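Local coordinates for protein 1,3,6,8-tetrahydroxynaphthalene synthase (PDB 1U0M) that condenses five malonyl-CoA units into a pentaketide and cyclises it to 1,3,6,8-tetrahydroxynaphthalene, a step in melanin biosynthesis, at residues A[77-80]-A[81-85]; A[91-94]-A[95-98]; A[100-103]-A[104-107]; A[120-123]-A[124-127]. All coordinates share one frame; numbering follows the deposited sequence.

Contact 1: residues A[77-80]-A[81-85]; sequences NKVY and EREAK
Residues 77-80 and 81-85 form successive turns of one alpha-helix: the carbonyls of Asn-77, Lys-78, Val-79 and Tyr-80 accept the amides of Glu-81, Arg-82, Glu-83 and Ala-84, with Glu-83 N 2.9 Å from Val-79 O. They belong to helix 73-99, a long helix of the thiolase fold. On one flank Val-79 lies alongside both Arg-82 and Glu-83. Its CG1, anti to the backbone N (chi1 179°), rests 3.6 Å from Arg-82 NH2 and 3.7 Å from Glu-83 CG. Beyond this valine the neighbouring charges pair. Arg-82 bends at chi3 and delivers NH2 to Glu-83 OE2 at 2.6 Å in a nearly straight bond (162°); the oxygen lies in the guanidinium plane and is met on its anti lone pair, while NE adds a weak second bond to it. The other carboxylate oxygen, OE1, forms a salt bridge with Arg-87, so Glu-83 is shared by two arginines. With an alanine here, both guanidinium groups would probably lose their common carboxylate, and that of Arg-82 would be left to swing beside Val-79. Buried polar ends face other parts of the protein: Tyr-80 OH bonds to Ser-113 OG, and Asn-77 ND2 to Phe-117 O. On another flank, Lys-85 NZ reaches back one turn to Glu-81 OE2 at 3.6 Å, a salt bridge. Glu-81 CG itself, set between its own N and carbonyl carbon, lies 3.4 Å from Lys-78 O.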
ATOM      1  N   ASN A  77     -14.940  -2.883 -10.473  1.00 31.09           N
ATOM      2  CA  ASN A  77     -13.722  -2.097 -10.331  1.00 32.33           C
ATOM      3  C   ASN A  77     -13.670  -0.928 -11.322  1.00 33.16           C
ATOM      4  O   ASN A  77     -13.031   0.095 -11.054  1.00 29.65           O
ATOM      5  CB  ASN A  77     -12.494  -2.992 -10.487  1.00 37.75           C
ATOM      6  CG  ASN A  77     -11.317  -2.488  -9.691  1.00 40.80           C
ATOM      7  OD1 ASN A  77     -11.328  -2.523  -8.460  1.00 40.83           O
ATOM      8  ND2 ASN A  77     -10.298  -1.994 -10.384  1.00 43.24           N
ATOM      9  N   LYS A  78     -14.337  -1.083 -12.467  1.00 32.93           N
ATOM     10  CA  LYS A  78     -14.401  -0.008 -13.454  1.00 34.80           C
ATOM     11  C   LYS A  78     -15.211   1.116 -12.796  1.00 33.17           C
ATOM     12  O   LYS A  78     -14.828   2.283 -12.843  1.00 33.20           O
ATOM     13  CB  LYS A  78     -15.111  -0.470 -14.733  1.00 36.57           C
ATOM     14  CG  LYS A  78     -14.217  -0.548 -15.970  1.00 41.59           C
ATOM     15  CD  LYS A  78     -13.430  -1.838 -16.005  1.00 42.76           C
ATOM     16  CE  LYS A  78     -14.235  -2.943 -16.657  1.00 46.70           C
ATOM     17  NZ  LYS A  78     -14.324  -2.782 -18.139  1.00 48.32           N
ATOM     18  N   VAL A  79     -16.330   0.762 -12.167  1.00 31.41           N
ATOM     19  CA  VAL A  79     -17.137   1.778 -11.493  1.00 29.37           C
ATOM     20  C   VAL A  79     -16.293   2.482 -10.431  1.00 30.07           C
ATOM     21  O   VAL A  79     -16.394   3.697 -10.250  1.00 29.59           O
ATOM     22  CB  VAL A  79     -18.343   1.174 -10.801  1.00 26.83           C
ATOM     23  CG1 VAL A  79     -19.135   2.271 -10.109  1.00 23.71           C
ATOM     24  CG2 VAL A  79     -19.187   0.420 -11.809  1.00 27.29           C
ATOM     25  N   TYR A  80     -15.452   1.707  -9.744  1.00 30.36           N
ATOM     26  CA  TYR A  80     -14.594   2.245  -8.705  1.00 29.42           C
ATOM     27  C   TYR A  80     -13.717   3.373  -9.218  1.00 29.74           C
ATOM     28  O   TYR A  80     -13.738   4.454  -8.644  1.00 30.09           O
ATOM     29  CB  TYR A  80     -13.744   1.125  -8.071  1.00 30.90           C
ATOM     30  CG  TYR A  80     -12.658   1.614  -7.125  1.00 34.71           C
ATOM     31  CD1 TYR A  80     -11.336   1.740  -7.555  1.00 36.89           C
ATOM     32  CD2 TYR A  80     -12.964   2.020  -5.825  1.00 37.74           C
ATOM     33  CE1 TYR A  80     -10.350   2.265  -6.720  1.00 41.09           C
ATOM     34  CE2 TYR A  80     -11.985   2.550  -4.982  1.00 39.41           C
ATOM     35  CZ  TYR A  80     -10.679   2.670  -5.437  1.00 41.99           C
ATOM     36  OH  TYR A  80      -9.706   3.206  -4.614  1.00 45.11           O
ATOM     37  N   GLU A  81     -12.966   3.158 -10.302  1.00 32.08           N
ATOM     38  CA  GLU A  81     -12.103   4.233 -10.795  1.00 33.14           C
ATOM     39  C   GLU A  81     -12.849   5.407 -11.402  1.00 32.97           C
ATOM     40  O   GLU A  81     -12.427   6.548 -11.249  1.00 31.91           O
ATOM     41  CB  GLU A  81     -11.036   3.723 -11.784  1.00 38.21           C
ATOM     42  CG  GLU A  81     -11.522   3.065 -13.047  1.00 40.81           C
ATOM     43  CD  GLU A  81     -10.417   2.949 -14.102  1.00 46.66           C
ATOM     44  OE1 GLU A  81     -10.590   2.178 -15.078  1.00 49.12           O
ATOM     45  OE2 GLU A  81      -9.382   3.637 -13.966  1.00 45.01           O
ATOM     46  N   ARG A  82     -13.960   5.148 -12.081  1.00 32.02           N
ATOM     47  CA  ARG A  82     -14.732   6.246 -12.659  1.00 32.98           C
ATOM     48  C   ARG A  82     -15.257   7.168 -11.561  1.00 34.16           C
ATOM     49  O   ARG A  82     -15.134   8.397 -11.656  1.00 34.81           O
ATOM     50  CB  ARG A  82     -15.930   5.723 -13.447  1.00 31.71           C
ATOM     51  CG  ARG A  82     -16.815   6.840 -14.012  1.00 34.06           C
ATOM     52  CD  ARG A  82     -18.178   6.304 -14.458  1.00 36.08           C
ATOM     53  NE  ARG A  82     -19.058   5.972 -13.337  1.00 35.61           N
ATOM     54  CZ  ARG A  82     -19.914   4.956 -13.337  1.00 36.60           C
ATOM     55  NH1 ARG A  82     -19.999   4.168 -14.401  1.00 35.73           N
ATOM     56  NH2 ARG A  82     -20.703   4.737 -12.283  1.00 36.05           N
ATOM     57  N   GLU A  83     -15.847   6.568 -10.521  1.00 32.49           N
ATOM     58  CA  GLU A  83     -16.418   7.333  -9.416  1.00 32.32           C
ATOM     59  C   GLU A  83     -15.376   8.076  -8.597  1.00 31.62           C
ATOM     60  O   GLU A  83     -15.667   9.118  -8.022  1.00 33.41           O
ATOM     61  CB  GLU A  83     -17.230   6.424  -8.483  1.00 31.59           C
ATOM     62  CG  GLU A  83     -18.497   5.813  -9.093  1.00 34.13           C
ATOM     63  CD  GLU A  83     -19.510   6.859  -9.532  1.00 35.55           C
ATOM     64  OE1 GLU A  83     -19.566   7.945  -8.915  1.00 38.84           O
ATOM     65  OE2 GLU A  83     -20.266   6.589 -10.486  1.00 33.97           O
ATOM     66  N   ALA A  84     -14.167   7.535  -8.536  1.00 31.85           N
ATOM     67  CA  ALA A  84     -13.105   8.170  -7.775  1.00 34.02           C
ATOM     68  C   ALA A  84     -12.509   9.340  -8.563  1.00 34.86           C
ATOM     69  O   ALA A  84     -12.098  10.352  -7.996  1.00 31.29           O
ATOM     70  CB  ALA A  84     -12.030   7.158  -7.456  1.00 33.07           C
ATOM     71  N   LYS A  85     -12.451   9.194  -9.878  1.00 37.85           N
ATOM     72  CA  LYS A  85     -11.897  10.259 -10.690  1.00 41.20           C
ATOM     73  C   LYS A  85     -12.823  11.454 -10.725  1.00 41.68           C
ATOM     74  O   LYS A  85     -12.362  12.587 -10.655  1.00 44.04           O
ATOM     75  CB  LYS A  85     -11.596   9.755 -12.096  1.00 42.38           C
ATOM     76  CG  LYS A  85     -10.297   8.980 -12.135  1.00 43.28           C
ATOM     77  CD  LYS A  85      -9.945   8.503 -13.525  1.00 43.27           C
ATOM     78  CE  LYS A  85      -8.558   7.887 -13.542  1.00 41.65           C
ATOM     79  NZ  LYS A  85      -8.390   6.998 -14.712  1.00 43.96           N
TER

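Contact 2: residues A[91-94]-A[95-98]; sequences VIQR and ALDD
Gln-93 and Asp-97 are joined one helical turn apart by both side chain and backbone. The glutamine chain bends at chi2 (66°), which brings NE2 to Asp-97 OD1 at 3.0 Å. The oxygen is approached on its syn side, 35° out of the carboxylate plane, and the bond is bent at hydrogen (142°). Gln-93 O is gripped twice: Asp-97 N comes nearly along the C=O axis at 2.9 Å, while Leu-96 N, 2.6 Å away, sits well above the carbonyl plane, an i to i+3 bond beside the regular i to i+4 one. Arg-94 contributes mainly backbone to the next turn, its O taking a weak bond from Asp-98 N. Its side chain folds back along the helix, so that one guanidinium face has Val-91 CA beside it, offset toward the rim, and NH2 bonds to Val-17 O. Ala-95 CB, small and buried, touches Ile-92 O at 3.2 Å. On the buried side, Ile-92 CG2 and Leu-96 CD1 form a looser apolar pair. The inner side of this part of helix 73-99 lies on the sheet: Val-91 and Ala-95 meet strand 198-206, Ile-92 meets strand 167-175 and also Leu-126 of helix 122-129, and Arg-94 borders strand 11-18.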
ATOM      1  N   VAL A  91     -12.909  17.177  -3.307  1.00 50.23           N
ATOM      2  CA  VAL A  91     -12.599  17.040  -1.893  1.00 50.80           C
ATOM      3  C   VAL A  91     -11.175  17.439  -1.555  1.00 51.53           C
ATOM      4  O   VAL A  91     -10.943  18.117  -0.556  1.00 52.53           O
ATOM      5  CB  VAL A  91     -12.861  15.604  -1.403  1.00 49.38           C
ATOM      6  CG1 VAL A  91     -12.597  15.509   0.095  1.00 45.30           C
ATOM      7  CG2 VAL A  91     -14.302  15.215  -1.715  1.00 47.20           C
ATOM      8  N   ILE A  92     -10.220  17.015  -2.375  1.00 52.50           N
ATOM      9  CA  ILE A  92      -8.825  17.365  -2.137  1.00 53.46           C
ATOM     10  C   ILE A  92      -8.715  18.886  -2.104  1.00 54.23           C
ATOM     11  O   ILE A  92      -8.070  19.458  -1.227  1.00 53.37           O
ATOM     12  CB  ILE A  92      -7.907  16.793  -3.245  1.00 53.17           C
ATOM     13  CG1 ILE A  92      -7.698  15.292  -3.017  1.00 52.63           C
ATOM     14  CG2 ILE A  92      -6.577  17.524  -3.255  1.00 53.49           C
ATOM     15  CD1 ILE A  92      -6.905  14.599  -4.102  1.00 52.86           C
ATOM     16  N   GLN A  93      -9.370  19.533  -3.062  1.00 55.30           N
ATOM     17  CA  GLN A  93      -9.366  20.987  -3.156  1.00 57.71           C
ATOM     18  C   GLN A  93      -9.692  21.637  -1.810  1.00 58.71           C
ATOM     19  O   GLN A  93      -8.842  22.276  -1.186  1.00 58.83           O
ATOM     20  CB  GLN A  93     -10.393  21.447  -4.184  1.00 57.79           C
ATOM     21  CG  GLN A  93     -10.349  22.927  -4.424  1.00 59.30           C
ATOM     22  CD  GLN A  93      -9.047  23.350  -5.071  1.00 61.41           C
ATOM     23  OE1 GLN A  93      -8.817  23.092  -6.257  1.00 61.26           O
ATOM     24  NE2 GLN A  93      -8.176  23.991  -4.292  1.00 61.65           N
ATOM     25  N   ARG A  94     -10.938  21.469  -1.381  1.00 58.46           N
ATOM     26  CA  ARG A  94     -11.412  22.027  -0.125  1.00 57.81           C
ATOM     27  C   ARG A  94     -10.486  21.731   1.041  1.00 58.06           C
ATOM     28  O   ARG A  94     -10.523  22.427   2.053  1.00 57.93           O
ATOM     29  CB  ARG A  94     -12.807  21.487   0.177  1.00 58.17           C
ATOM     30  CG  ARG A  94     -13.881  22.048  -0.738  1.00 58.24           C
ATOM     31  CD  ARG A  94     -14.901  20.998  -1.073  1.00 58.19           C
ATOM     32  NE  ARG A  94     -15.252  20.213   0.102  1.00 55.86           N
ATOM     33  CZ  ARG A  94     -16.030  19.142   0.065  1.00 53.96           C
ATOM     34  NH1 ARG A  94     -16.535  18.736  -1.094  1.00 54.65           N
ATOM     35  NH2 ARG A  94     -16.292  18.477   1.179  1.00 52.07           N
ATOM     36  N   ALA A  95      -9.663  20.696   0.904  1.00 57.46           N
ATOM     37  CA  ALA A  95      -8.726  20.328   1.960  1.00 57.91           C
ATOM     38  C   ALA A  95      -7.468  21.185   1.870  1.00 58.12           C
ATOM     39  O   ALA A  95      -6.777  21.386   2.864  1.00 57.88           O
ATOM     40  CB  ALA A  95      -8.362  18.851   1.851  1.00 57.36           C
ATOM     41  N   LEU A  96      -7.165  21.665   0.668  1.00 58.93           N
ATOM     42  CA  LEU A  96      -6.001  22.517   0.455  1.00 60.38           C
ATOM     43  C   LEU A  96      -6.390  23.918   0.909  1.00 62.25           C
ATOM     44  O   LEU A  96      -5.661  24.578   1.655  1.00 62.03           O
ATOM     45  CB  LEU A  96      -5.617  22.541  -1.025  1.00 57.98           C
ATOM     46  CG  LEU A  96      -5.058  21.235  -1.590  1.00 57.79           C
ATOM     47  CD1 LEU A  96      -4.825  21.363  -3.084  1.00 55.97           C
ATOM     48  CD2 LEU A  96      -3.765  20.894  -0.877  1.00 56.81           C
ATOM     49  N   ASP A  97      -7.561  24.354   0.455  1.00 63.31           N
ATOM     50  CA  ASP A  97      -8.081  25.664   0.804  1.00 63.75           C
ATOM     51  C   ASP A  97      -8.087  25.859   2.320  1.00 65.65           C
ATOM     52  O   ASP A  97      -7.718  26.923   2.813  1.00 67.76           O
ATOM     53  CB  ASP A  97      -9.492  25.827   0.233  1.00 60.97           C
ATOM     54  CG  ASP A  97      -9.517  25.777  -1.289  1.00 59.14           C
ATOM     55  OD1 ASP A  97      -8.429  25.756  -1.901  1.00 58.60           O
ATOM     56  OD2 ASP A  97     -10.620  25.767  -1.877  1.00 56.44           O
ATOM     57  N   ASP A  98      -8.489  24.830   3.058  1.00 66.79           N
ATOM     58  CA  ASP A  98      -8.528  24.907   4.518  1.00 67.87           C
ATOM     59  C   ASP A  98      -7.140  24.989   5.149  1.00 69.16           C
ATOM     60  O   ASP A  98      -6.901  25.807   6.038  1.00 70.04           O
ATOM     61  CB  ASP A  98      -9.269  23.702   5.096  1.00 67.28           C
ATOM     62  CG  ASP A  98     -10.770  23.836   4.988  1.00 65.89           C
ATOM     63  OD1 ASP A  98     -11.258  24.161   3.886  1.00 66.77           O
ATOM     64  OD2 ASP A  98     -11.460  23.610   6.007  1.00 64.89           O
TER

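Contact 3: residues A[100-103]-A[104-107]; sequences ELLA and TDID
Leu-102 CD1 is pressed to within 3.2 Å of Thr-104 CB, a carbon pair tighter than ordinary van der Waals contact. The leucine holds an unusual shape, with CG between its backbone N and carbonyl carbon (chi1 37°), which turns its branches over the following residues instead of away from them. The strain may partly reflect an uncertain model, since the carboxylate of Asp-105 is also placed too near this side chain for its position there to be trusted. The backbone is clearer. Asp-105 N bonds to Leu-102 O at 2.9 Å, nearly straight at hydrogen (167°) but standing 48° above the carbonyl plane, consistent with the i to i+3 curl of a short 3-10 turn. Just before it, Glu-100, with positive phi, is the C-prime residue of a Schellman motif that ends helix 73-99, Leu-101 N and Glu-100 N turning back to Leu-96 O and Asp-97 O. From there the loop leads into strand 108-112. Leu-101 crosses Asp-105 at about a right angle, its CD1 resting 3.5 Å from Asp-105 CB. A glycine in place of Asp-105 would probably uncover this methyl group and leave the turn less restrained. Ile-106, buried, sets CG1 3.8 Å from Ala-103 O and packs on Leu-169 of strand 167-175. The Asp-105 to Leu-102 backbone bond and aliphatic contacts join the two halves, with no side-chain hydrogen bond or salt bridge between them, which suggests that here backbone curl and carbon packing do most of the holding.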
ATOM      1  N   GLU A 100      -4.711  25.921   3.621  1.00 71.74           N
ATOM      2  CA  GLU A 100      -4.112  27.052   2.930  1.00 71.98           C
ATOM      3  C   GLU A 100      -2.801  26.658   2.259  1.00 71.59           C
ATOM      4  O   GLU A 100      -1.710  26.978   2.737  1.00 71.69           O
ATOM      5  CB  GLU A 100      -3.901  28.210   3.911  1.00 73.77           C
ATOM      6  CG  GLU A 100      -5.200  28.652   4.582  1.00 74.38           C
ATOM      7  CD  GLU A 100      -5.018  29.808   5.545  1.00 74.95           C
ATOM      8  OE1 GLU A 100      -4.092  29.746   6.382  1.00 76.18           O
ATOM      9  OE2 GLU A 100      -5.811  30.770   5.474  1.00 74.28           O
ATOM     10  N   LEU A 101      -2.942  25.931   1.152  1.00 70.45           N
ATOM     11  CA  LEU A 101      -1.831  25.466   0.334  1.00 68.44           C
ATOM     12  C   LEU A 101      -2.378  25.259  -1.057  1.00 68.03           C
ATOM     13  O   LEU A 101      -3.590  25.202  -1.262  1.00 67.69           O
ATOM     14  CB  LEU A 101      -1.284  24.115   0.803  1.00 69.13           C
ATOM     15  CG  LEU A 101      -0.544  23.926   2.121  1.00 69.20           C
ATOM     16  CD1 LEU A 101       0.538  24.973   2.229  1.00 70.92           C
ATOM     17  CD2 LEU A 101      -1.514  24.006   3.272  1.00 69.30           C
ATOM     18  N   LEU A 102      -1.471  25.139  -2.011  1.00 67.57           N
ATOM     19  CA  LEU A 102      -1.836  24.880  -3.390  1.00 67.50           C
ATOM     20  C   LEU A 102      -1.375  23.444  -3.633  1.00 66.81           C
ATOM     21  O   LEU A 102      -0.638  22.877  -2.818  1.00 65.81           O
ATOM     22  CB  LEU A 102      -1.100  25.845  -4.319  1.00 68.98           C
ATOM     23  CG  LEU A 102       0.328  26.135  -3.850  1.00 69.42           C
ATOM     24  CD1 LEU A 102       1.289  26.103  -5.019  1.00 69.86           C
ATOM     25  CD2 LEU A 102       0.361  27.481  -3.140  1.00 70.32           C
ATOM     26  N   ALA A 103      -1.816  22.853  -4.736  1.00 65.52           N
ATOM     27  CA  ALA A 103      -1.425  21.491  -5.056  1.00 64.86           C
ATOM     28  C   ALA A 103       0.080  21.335  -4.875  1.00 65.01           C
ATOM     29  O   ALA A 103       0.566  20.309  -4.390  1.00 65.24           O
ATOM     30  CB  ALA A 103      -1.809  21.177  -6.496  1.00 64.51           C
ATOM     31  N   THR A 104       0.805  22.388  -5.233  1.00 64.62           N
ATOM     32  CA  THR A 104       2.256  22.388  -5.180  1.00 64.34           C
ATOM     33  C   THR A 104       2.955  22.519  -3.830  1.00 64.34           C
ATOM     34  O   THR A 104       4.179  22.577  -3.777  1.00 63.20           O
ATOM     35  CB  THR A 104       2.816  23.469  -6.109  1.00 64.33           C
ATOM     36  OG1 THR A 104       2.018  23.530  -7.298  1.00 65.63           O
ATOM     37  CG2 THR A 104       4.249  23.140  -6.493  1.00 64.53           C
ATOM     38  N   ASP A 105       2.215  22.566  -2.735  1.00 64.33           N
ATOM     39  CA  ASP A 105       2.888  22.682  -1.450  1.00 65.47           C
ATOM     40  C   ASP A 105       2.964  21.345  -0.727  1.00 65.86           C
ATOM     41  O   ASP A 105       3.481  21.254   0.389  1.00 66.91           O
ATOM     42  CB  ASP A 105       2.187  23.726  -0.577  1.00 67.23           C
ATOM     43  CG  ASP A 105       2.700  25.132  -0.836  1.00 67.98           C
ATOM     44  OD1 ASP A 105       3.579  25.591  -0.073  1.00 68.21           O
ATOM     45  OD2 ASP A 105       2.239  25.767  -1.808  1.00 66.72           O
ATOM     46  N   ILE A 106       2.459  20.305  -1.384  1.00 65.09           N
ATOM     47  CA  ILE A 106       2.447  18.961  -0.820  1.00 62.60           C
ATOM     48  C   ILE A 106       3.640  18.160  -1.334  1.00 60.45           C
ATOM     49  O   ILE A 106       3.868  18.075  -2.540  1.00 59.59           O
ATOM     50  CB  ILE A 106       1.140  18.224  -1.201  1.00 63.31           C
ATOM     51  CG1 ILE A 106      -0.074  19.090  -0.836  1.00 62.47           C
ATOM     52  CG2 ILE A 106       1.079  16.866  -0.499  1.00 63.34           C
ATOM     53  CD1 ILE A 106      -0.229  19.358   0.651  1.00 60.96           C
ATOM     54  N   ASP A 107       4.397  17.573  -0.415  1.00 59.14           N
ATOM     55  CA  ASP A 107       5.566  16.790  -0.794  1.00 58.95           C
ATOM     56  C   ASP A 107       5.244  15.306  -0.926  1.00 57.81           C
ATOM     57  O   ASP A 107       5.953  14.573  -1.607  1.00 57.36           O
ATOM     58  CB  ASP A 107       6.690  16.960   0.237  1.00 59.63           C
ATOM     59  CG  ASP A 107       7.087  18.413   0.447  1.00 61.10           C
ATOM     60  OD1 ASP A 107       6.432  19.099   1.261  1.00 60.77           O
ATOM     61  OD2 ASP A 107       8.054  18.872  -0.205  1.00 62.08           O
TER

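Contact 4: residues A[120-123]-A[124-127]; sequences PSLT and AWLI
Trp-125 and Leu-122, three residues apart on one helical turn, lie side by side and point the same way, and the indole can be followed outward from the backbone. Its CB sits 3.6 Å from Leu-122 O and also touches the leucine methyl CD2. CG then departs anti to the backbone N (chi1 -178°), carrying the ring along the leucine side chain. The fused carbon CD2 of Trp-125 passes 4.0 Å from Leu-122 CD2, and CE3 comes closer, 3.5 Å from the same methyl, which meets the ring obliquely. At the far end of the six-membered ring CH2 reaches Lys-85 O at 3.4 Å, and the lysine makes a cation-pi interaction with the indole. Glu-227 of the second subunit also packs against the tryptophan. Leu-122 packs on Ala-84, Lys-85 and Val-88 of helix 73-99 as well as on the indole. Behind these side chains the first helical turn closes as Leu-126 N bonds to Leu-122 O at 2.8 Å and Ile-127 N to Thr-123 O at 2.9 Å. Pro-120, entered through a cis peptide bond, lays CB 4.1 Å from Ala-124 CB just ahead of the helix. Thr-123 OG1 is hydrogen-bonded to Gln-138 OE1 on strand 137-141, tying the helix start to the sheet. Helix 122-129 is the crossover of a beta-alpha-beta unit between the parallel strands 108-112 and 137-141, part of the layered thiolase fold of chalcone synthase relatives.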
ATOM      1  N   PRO A 120      -1.373   1.793 -11.746  1.00 29.55           N
ATOM      2  CA  PRO A 120      -0.991   2.579 -10.556  1.00 32.34           C
ATOM      3  C   PRO A 120      -2.226   3.007  -9.759  1.00 32.24           C
ATOM      4  O   PRO A 120      -3.341   2.947 -10.258  1.00 32.84           O
ATOM      5  CB  PRO A 120      -0.293   3.820 -11.144  1.00 29.72           C
ATOM      6  CG  PRO A 120      -0.088   3.507 -12.591  1.00 33.30           C
ATOM      7  CD  PRO A 120      -1.239   2.610 -12.957  1.00 31.32           C
ATOM      8  N   SER A 121      -2.023   3.463  -8.535  1.00 35.64           N
ATOM      9  CA  SER A 121      -3.151   3.923  -7.744  1.00 38.65           C
ATOM     10  C   SER A 121      -3.526   5.278  -8.328  1.00 40.52           C
ATOM     11  O   SER A 121      -2.891   5.743  -9.283  1.00 40.06           O
ATOM     12  CB  SER A 121      -2.763   4.068  -6.283  1.00 36.78           C
ATOM     13  OG  SER A 121      -1.800   5.083  -6.127  1.00 40.54           O
ATOM     14  N   LEU A 122      -4.557   5.903  -7.764  1.00 41.59           N
ATOM     15  CA  LEU A 122      -5.033   7.199  -8.243  1.00 41.60           C
ATOM     16  C   LEU A 122      -3.996   8.321  -8.125  1.00 40.96           C
ATOM     17  O   LEU A 122      -4.071   9.302  -8.852  1.00 40.83           O
ATOM     18  CB  LEU A 122      -6.300   7.621  -7.482  1.00 40.28           C
ATOM     19  CG  LEU A 122      -7.620   7.798  -8.245  1.00 39.44           C
ATOM     20  CD1 LEU A 122      -8.444   8.853  -7.518  1.00 41.05           C
ATOM     21  CD2 LEU A 122      -7.392   8.242  -9.680  1.00 38.08           C
ATOM     22  N   THR A 123      -3.042   8.182  -7.211  1.00 40.81           N
ATOM     23  CA  THR A 123      -2.024   9.207  -7.015  1.00 40.96           C
ATOM     24  C   THR A 123      -1.394   9.713  -8.312  1.00 42.00           C
ATOM     25  O   THR A 123      -1.249  10.918  -8.503  1.00 42.83           O
ATOM     26  CB  THR A 123      -0.889   8.709  -6.121  1.00 42.20           C
ATOM     27  OG1 THR A 123      -0.338   7.512  -6.688  1.00 42.69           O
ATOM     28  CG2 THR A 123      -1.390   8.456  -4.697  1.00 39.12           C
ATOM     29  N   ALA A 124      -1.010   8.796  -9.195  1.00 41.30           N
ATOM     30  CA  ALA A 124      -0.404   9.171 -10.464  1.00 40.22           C
ATOM     31  C   ALA A 124      -1.327  10.070 -11.279  1.00 40.77           C
ATOM     32  O   ALA A 124      -0.908  11.118 -11.774  1.00 39.86           O
ATOM     33  CB  ALA A 124      -0.067   7.934 -11.261  1.00 39.20           C
ATOM     34  N   TRP A 125      -2.582   9.650 -11.421  1.00 41.37           N
ATOM     35  CA  TRP A 125      -3.577  10.402 -12.183  1.00 42.00           C
ATOM     36  C   TRP A 125      -3.876  11.731 -11.494  1.00 43.46           C
ATOM     37  O   TRP A 125      -4.184  12.718 -12.150  1.00 45.38           O
ATOM     38  CB  TRP A 125      -4.857   9.579 -12.318  1.00 41.06           C
ATOM     39  CG  TRP A 125      -5.949  10.226 -13.124  1.00 41.81           C
ATOM     40  CD1 TRP A 125      -6.094  10.207 -14.484  1.00 40.65           C
ATOM     41  CD2 TRP A 125      -7.073  10.954 -12.611  1.00 41.69           C
ATOM     42  NE1 TRP A 125      -7.241  10.877 -14.849  1.00 41.93           N
ATOM     43  CE2 TRP A 125      -7.858  11.346 -13.715  1.00 42.29           C
ATOM     44  CE3 TRP A 125      -7.491  11.315 -11.324  1.00 42.58           C
ATOM     45  CZ2 TRP A 125      -9.039  12.076 -13.571  1.00 42.48           C
ATOM     46  CZ3 TRP A 125      -8.667  12.042 -11.179  1.00 43.59           C
ATOM     47  CH2 TRP A 125      -9.425  12.417 -12.296  1.00 43.44           C
ATOM     48  N   LEU A 126      -3.769  11.753 -10.171  1.00 43.94           N
ATOM     49  CA  LEU A 126      -4.013  12.964  -9.399  1.00 45.13           C
ATOM     50  C   LEU A 126      -2.909  13.994  -9.608  1.00 47.32           C
ATOM     51  O   LEU A 126      -3.182  15.181  -9.735  1.00 48.49           O
ATOM     52  CB  LEU A 126      -4.127  12.636  -7.909  1.00 42.19           C
ATOM     53  CG  LEU A 126      -5.445  12.056  -7.395  1.00 40.11           C
ATOM     54  CD1 LEU A 126      -5.295  11.658  -5.921  1.00 37.85           C
ATOM     55  CD2 LEU A 126      -6.546  13.092  -7.562  1.00 40.34           C
ATOM     56  N   ILE A 127      -1.662  13.544  -9.630  1.00 49.55           N
ATOM     57  CA  ILE A 127      -0.545  14.449  -9.839  1.00 50.61           C
ATOM     58  C   ILE A 127      -0.686  15.083 -11.223  1.00 53.29           C
ATOM     59  O   ILE A 127      -0.505  16.293 -11.383  1.00 53.53           O
ATOM     60  CB  ILE A 127       0.784  13.684  -9.714  1.00 49.91           C
ATOM     61  CG1 ILE A 127       0.994  13.317  -8.249  1.00 46.29           C
ATOM     62  CG2 ILE A 127       1.947  14.513 -10.269  1.00 49.24           C
ATOM     63  CD1 ILE A 127       1.990  12.226  -8.040  1.00 47.12           C
TER

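The four contacts follow one another along the N-terminal part of the chain. Contacts 1 and 2 lie on helix 73-99 with centres about 21 Å apart, contact 3 forms the loop that leads from its end to strand 108-112, and contact 4 opens helix 122-129. Contacts 2 and 3 are near neighbours, their centres about 10 Å apart. Although last in sequence, contact 4 returns to pack beside the long helix, its centre about 13 Å from contact 1 and about 17 Å from contact 2, touching both. The two helices thus form a layer against the central mixed sheet, and contacts 1 and 4 also meet the second subunit of the homodimer.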